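Local coordinates for universal stress protein (Archaeoglobus fulgidus, PDB 6HCD) that belongs to the universal stress protein A family and is of unknown precise function, probably serving in the cell's response to stress, at residues 23-31 / 112-123; 31-42 / 78-87. All coordinates share one frame; numbering follows the deposited sequence.

Interaction 1. Residues 23-31 / 112-123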
loop_
_atom_site.group_PDB
_atom_site.type_symbol
_atom_site.label_atom_id
_atom_site.label_comp_id
_atom_site.label_asym_id
_atom_site.label_seq_id
_atom_site.Cartn_x
_atom_site.Cartn_y
_atom_site.Cartn_z
ATOM N N ILE A 23 -21.834 -3.646 -9.302
ATOM C CA ILE A 23 -21.319 -4.622 -10.316
ATOM C C ILE A 23 -19.784 -4.689 -10.274
ATOM O O ILE A 23 -19.240 -5.686 -10.732
ATOM C CB ILE A 23 -21.843 -4.291 -11.736
ATOM C CG1 ILE A 23 -21.827 -5.515 -12.660
ATOM C CG2 ILE A 23 -21.088 -3.124 -12.359
ATOM C CD1 ILE A 23 -22.473 -5.282 -14.013
ATOM N N TYR A 24 -19.111 -3.632 -9.784
ATOM C CA TYR A 24 -17.659 -3.512 -9.826
ATOM C C TYR A 24 -17.088 -3.268 -8.431
ATOM O O TYR A 24 -17.744 -2.726 -7.555
ATOM C CB TYR A 24 -17.244 -2.407 -10.802
ATOM C CG TYR A 24 -17.166 -2.841 -12.245
ATOM C CD1 TYR A 24 -17.289 -4.173 -12.616
ATOM C CD2 TYR A 24 -16.900 -1.917 -13.245
ATOM C CE1 TYR A 24 -17.194 -4.570 -13.939
ATOM C CE2 TYR A 24 -16.806 -2.299 -14.573
ATOM C CZ TYR A 24 -16.949 -3.629 -14.923
ATOM O OH TYR A 24 -16.855 -4.014 -16.229
HETATM N N MSE A 25 -15.820 -3.672 -8.273
HETATM C CA MSE A 25 -15.046 -3.414 -7.076
HETATM C C MSE A 25 -14.265 -2.122 -7.332
HETATM O O MSE A 25 -13.352 -2.078 -8.162
HETATM C CB MSE A 25 -14.133 -4.595 -6.878
HETATM C CG MSE A 25 -14.986 -5.834 -6.589
HETATM SE SE MSE A 25 -13.817 -7.361 -6.261
HETATM C CE MSE A 25 -12.714 -7.378 -7.904
ATOM N N PRO A 26 -14.591 -1.019 -6.630
ATOM C CA PRO A 26 -13.911 0.254 -6.884
ATOM C C PRO A 26 -12.508 0.336 -6.265
ATOM O O PRO A 26 -12.146 -0.468 -5.353
ATOM C CB PRO A 26 -14.833 1.256 -6.186
ATOM C CG PRO A 26 -15.418 0.475 -5.021
ATOM C CD PRO A 26 -15.586 -0.944 -5.542
ATOM N N ILE A 27 -11.756 1.340 -6.719
ATOM C CA ILE A 27 -10.603 1.840 -5.996
ATOM C C ILE A 27 -11.130 2.881 -4.996
ATOM O O ILE A 27 -11.833 3.811 -5.398
ATOM C CB ILE A 27 -9.579 2.465 -6.976
ATOM C CG1 ILE A 27 -8.992 1.449 -7.958
ATOM C CG2 ILE A 27 -8.484 3.220 -6.237
ATOM C CD1 ILE A 27 -8.125 0.396 -7.295
ATOM N N VAL A 28 -10.772 2.742 -3.718
ATOM C CA VAL A 28 -11.138 3.716 -2.691
ATOM C C VAL A 28 -9.909 4.574 -2.404
ATOM O O VAL A 28 -8.835 4.036 -2.183
ATOM C CB VAL A 28 -11.638 3.025 -1.408
ATOM C CG1 VAL A 28 -11.730 3.975 -0.225
ATOM C CG2 VAL A 28 -12.961 2.323 -1.648
ATOM N N VAL A 29 -10.082 5.896 -2.419
ATOM C CA VAL A 29 -9.002 6.800 -2.124
ATOM C C VAL A 29 -9.456 7.706 -0.973
ATOM O O VAL A 29 -10.539 8.272 -1.009
ATOM C CB VAL A 29 -8.541 7.577 -3.374
ATOM C CG1 VAL A 29 -9.660 8.359 -4.031
ATOM C CG2 VAL A 29 -7.366 8.470 -3.047
ATOM N N ALA A 30 -8.643 7.758 0.091
ATOM C CA ALA A 30 -8.889 8.601 1.237
ATOM C C ALA A 30 -8.082 9.896 1.078
ATOM O O ALA A 30 -6.881 9.848 0.892
ATOM C CB ALA A 30 -8.520 7.870 2.499
ATOM N N VAL A 31 -8.760 11.043 1.164
ATOM C CA VAL A 31 -8.100 12.347 1.029
ATOM C C VAL A 31 -8.424 13.202 2.256
ATOM O O VAL A 31 -9.574 13.246 2.694
ATOM C CB VAL A 31 -8.502 13.057 -0.279
ATOM C CG1 VAL A 31 -7.987 12.307 -1.491
ATOM C CG2 VAL A 31 -9.992 13.273 -0.372
ATOM N N PHE A 112 -15.716 1.341 5.215
ATOM C CA PHE A 112 -16.234 1.747 3.916
ATOM C C PHE A 112 -15.672 0.841 2.808
ATOM O O PHE A 112 -16.425 0.373 1.948
ATOM C CB PHE A 112 -15.894 3.208 3.604
ATOM C CG PHE A 112 -16.445 3.673 2.283
ATOM C CD1 PHE A 112 -17.781 4.018 2.162
ATOM C CD2 PHE A 112 -15.647 3.722 1.147
ATOM C CE1 PHE A 112 -18.298 4.427 0.947
ATOM C CE2 PHE A 112 -16.165 4.143 -0.069
ATOM C CZ PHE A 112 -17.495 4.470 -0.171
ATOM N N ALA A 113 -14.349 0.621 2.825
ATOM C CA ALA A 113 -13.674 -0.209 1.830
ATOM C C ALA A 113 -14.260 -1.631 1.830
ATOM O O ALA A 113 -14.455 -2.210 0.775
ATOM C CB ALA A 113 -12.192 -0.226 2.093
ATOM N N ASP A 114 -14.532 -2.173 3.014
ATOM C CA ASP A 114 -15.170 -3.515 3.127
ATOM C C ASP A 114 -16.608 -3.469 2.588
ATOM O O ASP A 114 -17.046 -4.374 1.891
ATOM C CB ASP A 114 -15.118 -4.028 4.566
ATOM C CG ASP A 114 -13.733 -4.440 5.022
ATOM O OD1 ASP A 114 -12.853 -4.620 4.149
ATOM O OD2 ASP A 114 -13.537 -4.557 6.252
ATOM N N GLU A 115 -17.334 -2.393 2.900
ATOM C CA GLU A 115 -18.746 -2.256 2.527
ATOM C C GLU A 115 -18.897 -2.231 0.998
ATOM O O GLU A 115 -19.876 -2.747 0.483
ATOM C CB GLU A 115 -19.358 -1.010 3.165
ATOM C CG GLU A 115 -19.583 -1.153 4.661
ATOM C CD GLU A 115 -19.555 0.137 5.467
ATOM O OE1 GLU A 115 -19.604 1.215 4.867
ATOM O OE2 GLU A 115 -19.467 0.053 6.693
ATOM N N VAL A 116 -17.944 -1.620 0.282
ATOM C CA VAL A 116 -18.039 -1.475 -1.176
ATOM C C VAL A 116 -17.187 -2.536 -1.886
ATOM O O VAL A 116 -17.071 -2.493 -3.111
ATOM C CB VAL A 116 -17.685 -0.055 -1.655
ATOM C CG1 VAL A 116 -18.561 0.980 -0.977
ATOM C CG2 VAL A 116 -16.208 0.261 -1.475
ATOM N N ASP A 117 -16.594 -3.463 -1.128
ATOM C CA ASP A 117 -15.758 -4.538 -1.664
ATOM C C ASP A 117 -14.644 -3.960 -2.554
ATOM O O ASP A 117 -14.459 -4.397 -3.694
ATOM C CB ASP A 117 -16.601 -5.572 -2.417
ATOM C CG ASP A 117 -15.879 -6.885 -2.697
ATOM O OD1 ASP A 117 -14.936 -7.215 -1.964
ATOM O OD2 ASP A 117 -16.262 -7.566 -3.657
ATOM N N ALA A 118 -13.902 -2.980 -2.012
ATOM C CA ALA A 118 -12.875 -2.244 -2.753
ATOM C C ALA A 118 -11.753 -3.192 -3.184
ATOM O O ALA A 118 -11.416 -4.154 -2.450
ATOM C CB ALA A 118 -12.320 -1.129 -1.890
ATOM N N ILE A 119 -11.167 -2.915 -4.351
ATOM C CA ILE A 119 -9.984 -3.650 -4.827
ATOM C C ILE A 119 -8.793 -3.270 -3.935
ATOM O O ILE A 119 -7.951 -4.108 -3.592
ATOM C CB ILE A 119 -9.690 -3.337 -6.309
ATOM C CG1 ILE A 119 -10.801 -3.843 -7.231
ATOM C CG2 ILE A 119 -8.335 -3.898 -6.713
ATOM C CD1 ILE A 119 -10.639 -3.466 -8.686
ATOM N N ALA A 120 -8.714 -1.976 -3.600
ATOM C CA ALA A 120 -7.648 -1.459 -2.755
ATOM C C ALA A 120 -8.067 -0.101 -2.193
ATOM O O ALA A 120 -9.000 0.545 -2.712
ATOM C CB ALA A 120 -6.357 -1.339 -3.542
ATOM N N ILE A 121 -7.380 0.286 -1.112
ATOM C CA ILE A 121 -7.435 1.624 -0.542
ATOM C C ILE A 121 -6.134 2.335 -0.919
ATOM O O ILE A 121 -5.068 1.785 -0.741
ATOM C CB ILE A 121 -7.605 1.585 0.987
ATOM C CG1 ILE A 121 -8.780 0.704 1.417
ATOM C CG2 ILE A 121 -7.695 2.990 1.560
ATOM C CD1 ILE A 121 -8.801 0.431 2.898
ATOM N N VAL A 122 -6.250 3.559 -1.411
ATOM C CA VAL A 122 -5.070 4.364 -1.706
ATOM C C VAL A 122 -5.070 5.541 -0.723
ATOM O O VAL A 122 -6.092 6.199 -0.572
ATOM C CB VAL A 122 -5.054 4.845 -3.168
ATOM C CG1 VAL A 122 -3.743 5.524 -3.505
ATOM C CG2 VAL A 122 -5.358 3.734 -4.144
ATOM N N ILE A 123 -3.937 5.748 -0.041
ATOM C CA ILE A 123 -3.833 6.740 1.003
ATOM C C ILE A 123 -2.461 7.407 0.943
ATOM O O ILE A 123 -1.473 6.786 0.535
ATOM C CB ILE A 123 -4.105 6.112 2.386
ATOM C CG1 ILE A 123 -4.428 7.184 3.423
ATOM C CG2 ILE A 123 -2.963 5.197 2.818
ATOM C CD1 ILE A 123 -5.194 6.645 4.624
#
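Val28 lays its CG2 methyl on the CB of Ala118, 3.5 Å away, while the same methyl meets CG2 of Val116 and comes in at the edge of the Phe112 ring, near its plane. Its strand position puts this beta-branched residue on the face where helix 105-115 ends, and the first torsion, with CG1 anti to the backbone N (chi1 167°), directs CG2 at these three neighbours. The helix closes at Asp117, whose positive phi of 54° belongs to a Schellman motif, and the chain then turns into the strand. Pro26 fits against this turn: its CG touches CG2 of Val116 at 3.6 Å, and its ring, having no N-H to satisfy, suits a place before the strand. An alanine at Pro26 would keep the backbone carbonyl but is likely to open a gap beside Val116 and let the chain ahead of the strand flex. That carbonyl O accepts from Ile119 N at 2.8 Å. Parallel pairing follows: Val28 N donates to Ala120 O, Val28 O accepts from Val122 N at 2.7 Å, and Ala30 N reaches Val122 O. On the other face, Ile27 CG2 meets Val122 CG2 at 3.8 Å. Strand 27-30 lies between strand 120-128 and strand 56-62 in a parallel core, with helix 36-52 packed on Val29 and helix 105-115 against Val28 on the opposite face.

Interaction 2. Residues 31-42 / 78-87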
loop_
_atom_site.group_PDB
_atom_site.type_symbol
_atom_site.label_atom_id
_atom_site.label_comp_id
_atom_site.label_asym_id
_atom_site.label_seq_id
_atom_site.Cartn_x
_atom_site.Cartn_y
_atom_site.Cartn_z
ATOM N N VAL A 31 -8.760 11.043 1.164
ATOM C CA VAL A 31 -8.100 12.347 1.029
ATOM C C VAL A 31 -8.424 13.202 2.256
ATOM O O VAL A 31 -9.574 13.246 2.694
ATOM C CB VAL A 31 -8.502 13.057 -0.279
ATOM C CG1 VAL A 31 -7.987 12.307 -1.491
ATOM C CG2 VAL A 31 -9.992 13.273 -0.372
ATOM N N ASP A 32 -7.402 13.880 2.800
ATOM C CA ASP A 32 -7.589 14.742 3.958
ATOM C C ASP A 32 -8.004 16.138 3.471
ATOM O O ASP A 32 -9.122 16.563 3.679
ATOM C CB ASP A 32 -6.339 14.755 4.842
ATOM C CG ASP A 32 -6.486 15.581 6.117
ATOM O OD1 ASP A 32 -7.640 15.734 6.588
ATOM O OD2 ASP A 32 -5.454 16.098 6.602
ATOM N N LYS A 33 -7.088 16.819 2.778
ATOM C CA LYS A 33 -7.238 18.218 2.408
ATOM C C LYS A 33 -6.753 18.391 0.971
ATOM O O LYS A 33 -6.231 17.479 0.355
ATOM C CB LYS A 33 -6.475 19.115 3.385
ATOM C CG LYS A 33 -5.006 18.758 3.601
ATOM C CD LYS A 33 -4.315 19.586 4.662
ATOM C CE LYS A 33 -2.826 19.740 4.422
ATOM N NZ LYS A 33 -2.175 20.506 5.510
ATOM N N LYS A 34 -7.005 19.559 0.392
ATOM C CA LYS A 34 -6.408 19.861 -0.904
ATOM C C LYS A 34 -4.924 20.126 -0.651
ATOM O O LYS A 34 -4.591 20.949 0.175
ATOM C CB LYS A 34 -7.130 21.015 -1.602
ATOM C CG LYS A 34 -8.639 20.824 -1.685
ATOM C CD LYS A 34 -9.303 21.592 -2.790
ATOM C CE LYS A 34 -9.657 22.992 -2.358
ATOM N NZ LYS A 34 -10.909 23.029 -1.563
ATOM N N SER A 35 -4.058 19.358 -1.314
ATOM C CA SER A 35 -2.617 19.425 -1.108
ATOM C C SER A 35 -1.931 18.733 -2.284
ATOM O O SER A 35 -2.570 17.943 -3.012
ATOM C CB SER A 35 -2.214 18.791 0.208
ATOM O OG SER A 35 -2.448 17.383 0.193
ATOM N N ASP A 36 -0.640 19.044 -2.461
ATOM C CA ASP A 36 0.201 18.405 -3.459
ATOM C C ASP A 36 0.202 16.893 -3.206
ATOM O O ASP A 36 0.134 16.119 -4.159
ATOM C CB ASP A 36 1.606 19.025 -3.495
ATOM C CG ASP A 36 1.651 20.462 -4.023
ATOM O OD1 ASP A 36 0.572 21.070 -4.231
ATOM O OD2 ASP A 36 2.769 20.980 -4.219
ATOM N N ARG A 37 0.268 16.471 -1.939
ATOM C CA ARG A 37 0.262 15.046 -1.607
ATOM C C ARG A 37 -1.053 14.401 -2.065
ATOM O O ARG A 37 -1.043 13.322 -2.681
ATOM C CB ARG A 37 0.490 14.779 -0.111
ATOM C CG ARG A 37 0.561 13.290 0.203
ATOM C CD ARG A 37 1.073 12.899 1.586
ATOM N NE ARG A 37 0.024 13.028 2.591
ATOM C CZ ARG A 37 0.033 13.914 3.597
ATOM N NH1 ARG A 37 -0.965 13.940 4.463
ATOM N NH2 ARG A 37 1.015 14.794 3.709
ATOM N N ALA A 38 -2.181 15.043 -1.741
ATOM C CA ALA A 38 -3.489 14.518 -2.102
ATOM C C ALA A 38 -3.564 14.330 -3.622
ATOM O O ALA A 38 -4.056 13.322 -4.097
ATOM C CB ALA A 38 -4.581 15.421 -1.579
ATOM N N GLU A 39 -3.021 15.291 -4.376
ATOM C CA GLU A 39 -3.006 15.221 -5.837
ATOM C C GLU A 39 -2.247 13.976 -6.313
ATOM O O GLU A 39 -2.698 13.320 -7.244
ATOM C CB GLU A 39 -2.336 16.448 -6.460
ATOM C CG GLU A 39 -3.148 17.712 -6.424
ATOM C CD GLU A 39 -2.424 18.903 -7.030
ATOM O OE1 GLU A 39 -1.212 18.798 -7.306
ATOM O OE2 GLU A 39 -3.068 19.945 -7.220
ATOM N N ARG A 40 -1.094 13.683 -5.708
ATOM C CA ARG A 40 -0.269 12.533 -6.098
ATOM C C ARG A 40 -1.025 11.237 -5.783
ATOM O O ARG A 40 -0.988 10.282 -6.586
ATOM C CB ARG A 40 1.093 12.548 -5.397
ATOM C CG ARG A 40 2.039 13.635 -5.883
ATOM C CD ARG A 40 3.430 13.533 -5.277
ATOM N NE ARG A 40 3.426 13.627 -3.821
ATOM C CZ ARG A 40 3.586 14.748 -3.124
ATOM N NH1 ARG A 40 3.694 15.921 -3.733
ATOM N NH2 ARG A 40 3.662 14.679 -1.804
ATOM N N VAL A 41 -1.697 11.219 -4.624
ATOM C CA VAL A 41 -2.519 10.086 -4.184
ATOM C C VAL A 41 -3.600 9.819 -5.232
ATOM O O VAL A 41 -3.797 8.684 -5.675
ATOM C CB VAL A 41 -3.109 10.333 -2.784
ATOM C CG1 VAL A 41 -4.185 9.311 -2.430
ATOM C CG2 VAL A 41 -2.018 10.314 -1.711
ATOM N N LEU A 42 -4.290 10.884 -5.639
ATOM C CA LEU A 42 -5.415 10.795 -6.579
ATOM C C LEU A 42 -4.930 10.368 -7.964
ATOM O O LEU A 42 -5.586 9.582 -8.606
ATOM C CB LEU A 42 -6.125 12.147 -6.634
ATOM C CG LEU A 42 -6.949 12.504 -5.402
ATOM C CD1 LEU A 42 -7.229 14.000 -5.349
ATOM C CD2 LEU A 42 -8.236 11.703 -5.340
ATOM N N GLU A 78 -15.789 20.320 -0.329
ATOM C CA GLU A 78 -14.986 21.015 -1.338
ATOM C C GLU A 78 -13.793 20.138 -1.728
ATOM O O GLU A 78 -13.470 20.018 -2.900
ATOM C CB GLU A 78 -14.520 22.382 -0.822
ATOM C CG GLU A 78 -15.569 23.476 -0.917
ATOM C CD GLU A 78 -15.050 24.876 -0.615
ATOM O OE1 GLU A 78 -14.087 25.308 -1.285
ATOM O OE2 GLU A 78 -15.613 25.535 0.291
ATOM N N THR A 79 -13.137 19.518 -0.744
ATOM C CA THR A 79 -12.006 18.630 -0.994
ATOM C C THR A 79 -12.445 17.469 -1.897
ATOM O O THR A 79 -11.743 17.121 -2.835
ATOM C CB THR A 79 -11.408 18.107 0.320
ATOM O OG1 THR A 79 -10.940 19.243 1.040
ATOM C CG2 THR A 79 -10.314 17.079 0.129
ATOM N N LEU A 80 -13.606 16.875 -1.614
ATOM C CA LEU A 80 -14.085 15.713 -2.383
ATOM C C LEU A 80 -14.444 16.117 -3.816
ATOM O O LEU A 80 -14.196 15.375 -4.763
ATOM C CB LEU A 80 -15.302 15.106 -1.680
ATOM C CG LEU A 80 -15.002 14.399 -0.364
ATOM C CD1 LEU A 80 -16.268 13.928 0.277
ATOM C CD2 LEU A 80 -14.055 13.259 -0.569
ATOM N N SER A 81 -15.069 17.291 -3.964
ATOM C CA SER A 81 -15.433 17.811 -5.269
ATOM C C SER A 81 -14.172 18.043 -6.113
ATOM O O SER A 81 -14.091 17.692 -7.285
ATOM C CB SER A 81 -16.276 19.060 -5.121
ATOM O OG SER A 81 -16.508 19.637 -6.394
ATOM N N TRP A 82 -13.175 18.668 -5.497
ATOM C CA TRP A 82 -11.868 18.895 -6.110
ATOM C C TRP A 82 -11.226 17.555 -6.485
ATOM O O TRP A 82 -10.715 17.370 -7.576
ATOM C CB TRP A 82 -11.003 19.699 -5.142
ATOM C CG TRP A 82 -9.548 19.740 -5.470
ATOM C CD1 TRP A 82 -8.928 20.603 -6.322
ATOM C CD2 TRP A 82 -8.510 18.937 -4.879
ATOM N NE1 TRP A 82 -7.578 20.382 -6.316
ATOM C CE2 TRP A 82 -7.291 19.353 -5.455
ATOM C CE3 TRP A 82 -8.494 17.890 -3.944
ATOM C CZ2 TRP A 82 -6.071 18.757 -5.119
ATOM C CZ3 TRP A 82 -7.298 17.289 -3.638
ATOM C CH2 TRP A 82 -6.104 17.699 -4.235
ATOM N N ALA A 83 -11.239 16.610 -5.552
ATOM C CA ALA A 83 -10.596 15.311 -5.763
ATOM C C ALA A 83 -11.213 14.589 -6.963
ATOM O O ALA A 83 -10.491 14.028 -7.762
ATOM C CB ALA A 83 -10.679 14.484 -4.499
ATOM N N VAL A 84 -12.545 14.578 -7.070
ATOM C CA VAL A 84 -13.237 13.916 -8.185
ATOM C C VAL A 84 -12.872 14.599 -9.516
ATOM O O VAL A 84 -12.729 13.929 -10.543
ATOM C CB VAL A 84 -14.761 13.860 -7.944
ATOM C CG1 VAL A 84 -15.546 13.622 -9.238
ATOM C CG2 VAL A 84 -15.114 12.826 -6.866
ATOM N N SER A 85 -12.686 15.930 -9.508
ATOM C CA SER A 85 -12.294 16.637 -10.722
ATOM C C SER A 85 -10.900 16.164 -11.170
ATOM O O SER A 85 -10.663 15.967 -12.350
ATOM C CB SER A 85 -12.414 18.147 -10.556
ATOM O OG SER A 85 -11.274 18.701 -9.920
ATOM N N ILE A 86 -9.992 15.924 -10.223
ATOM C CA ILE A 86 -8.651 15.405 -10.528
ATOM C C ILE A 86 -8.774 14.010 -11.172
ATOM O O ILE A 86 -8.138 13.720 -12.175
ATOM C CB ILE A 86 -7.755 15.388 -9.269
ATOM C CG1 ILE A 86 -7.467 16.794 -8.727
ATOM C CG2 ILE A 86 -6.474 14.624 -9.527
ATOM C CD1 ILE A 86 -6.622 17.653 -9.618
ATOM N N ILE A 87 -9.613 13.153 -10.590
ATOM C CA ILE A 87 -9.816 11.778 -11.076
ATOM C C ILE A 87 -10.272 11.822 -12.541
ATOM O O ILE A 87 -9.763 11.087 -13.377
ATOM C CB ILE A 87 -10.811 11.033 -10.172
ATOM C CG1 ILE A 87 -10.253 10.835 -8.757
ATOM C CG2 ILE A 87 -11.214 9.709 -10.777
ATOM C CD1 ILE A 87 -8.936 10.072 -8.702
HETATM O O HOH W 1 -11.031 18.442 3.552
HETATM O O HOH W 2 -8.555 21.704 1.700
#
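Trp82 receives Lys34 over one face of its indole: Lys34 CD lies 3.5 Å from the centroid of the five-membered ring, a CH-pi contact 24° off the normal. Lysine suits the place because its methylenes can lie on the ring while bends at its third and fourth torsions carry NZ toward Glu78, where it makes a long salt bridge to OE1 at 3.9 Å. At the ring's edge stand Ala38 CB and Glu39 CG, the latter 3.4 Å from CZ2. Next to the indole, Leu42 enters helix 78-87 as a knob among Trp82, Ala83, Ile86 and Ile87, where the axes of segments 36-42 and 78-87 cross at -45°; its CD1 reaches Ala83 CB at 3.6 Å, a small residue that admits the leucine. Val31 CG2 meets Thr79 CG2 at 3.9 Å.

In the next shell, Ser35 is the N-cap of helix 36-52, its OG accepting from Ala38 N at 3.0 Å, which fixes the helix start beside the indole. A water donates to both Asp32 O and Thr79 OG1, and that hydroxyl is also bonded to Glu75 O. Direct grip is mainly apolar, so specificity probably rests on shape, the long ion pair and water adding little strength.

Interaction 1 and interaction 2 have centres about 16 Å apart, with the middle of the chain between them, yet they share Val31, where strand 27-30 leads on toward helix 36-52. From that shared residue onward, both segments of interaction 2 fall in the chain between the two strands that interaction 1 brings together. One joins two neighbouring parallel strands, the other two helices packed on the sheet. They also touch directly: Val29 CG2 packs on Val41 CG1 at 3.3 Å, so helix 36-52 bridges the strand pair and helix 70-89. Together they tie the central sheet to a helical layer, consistent with the alpha/beta fold of universal stress proteins.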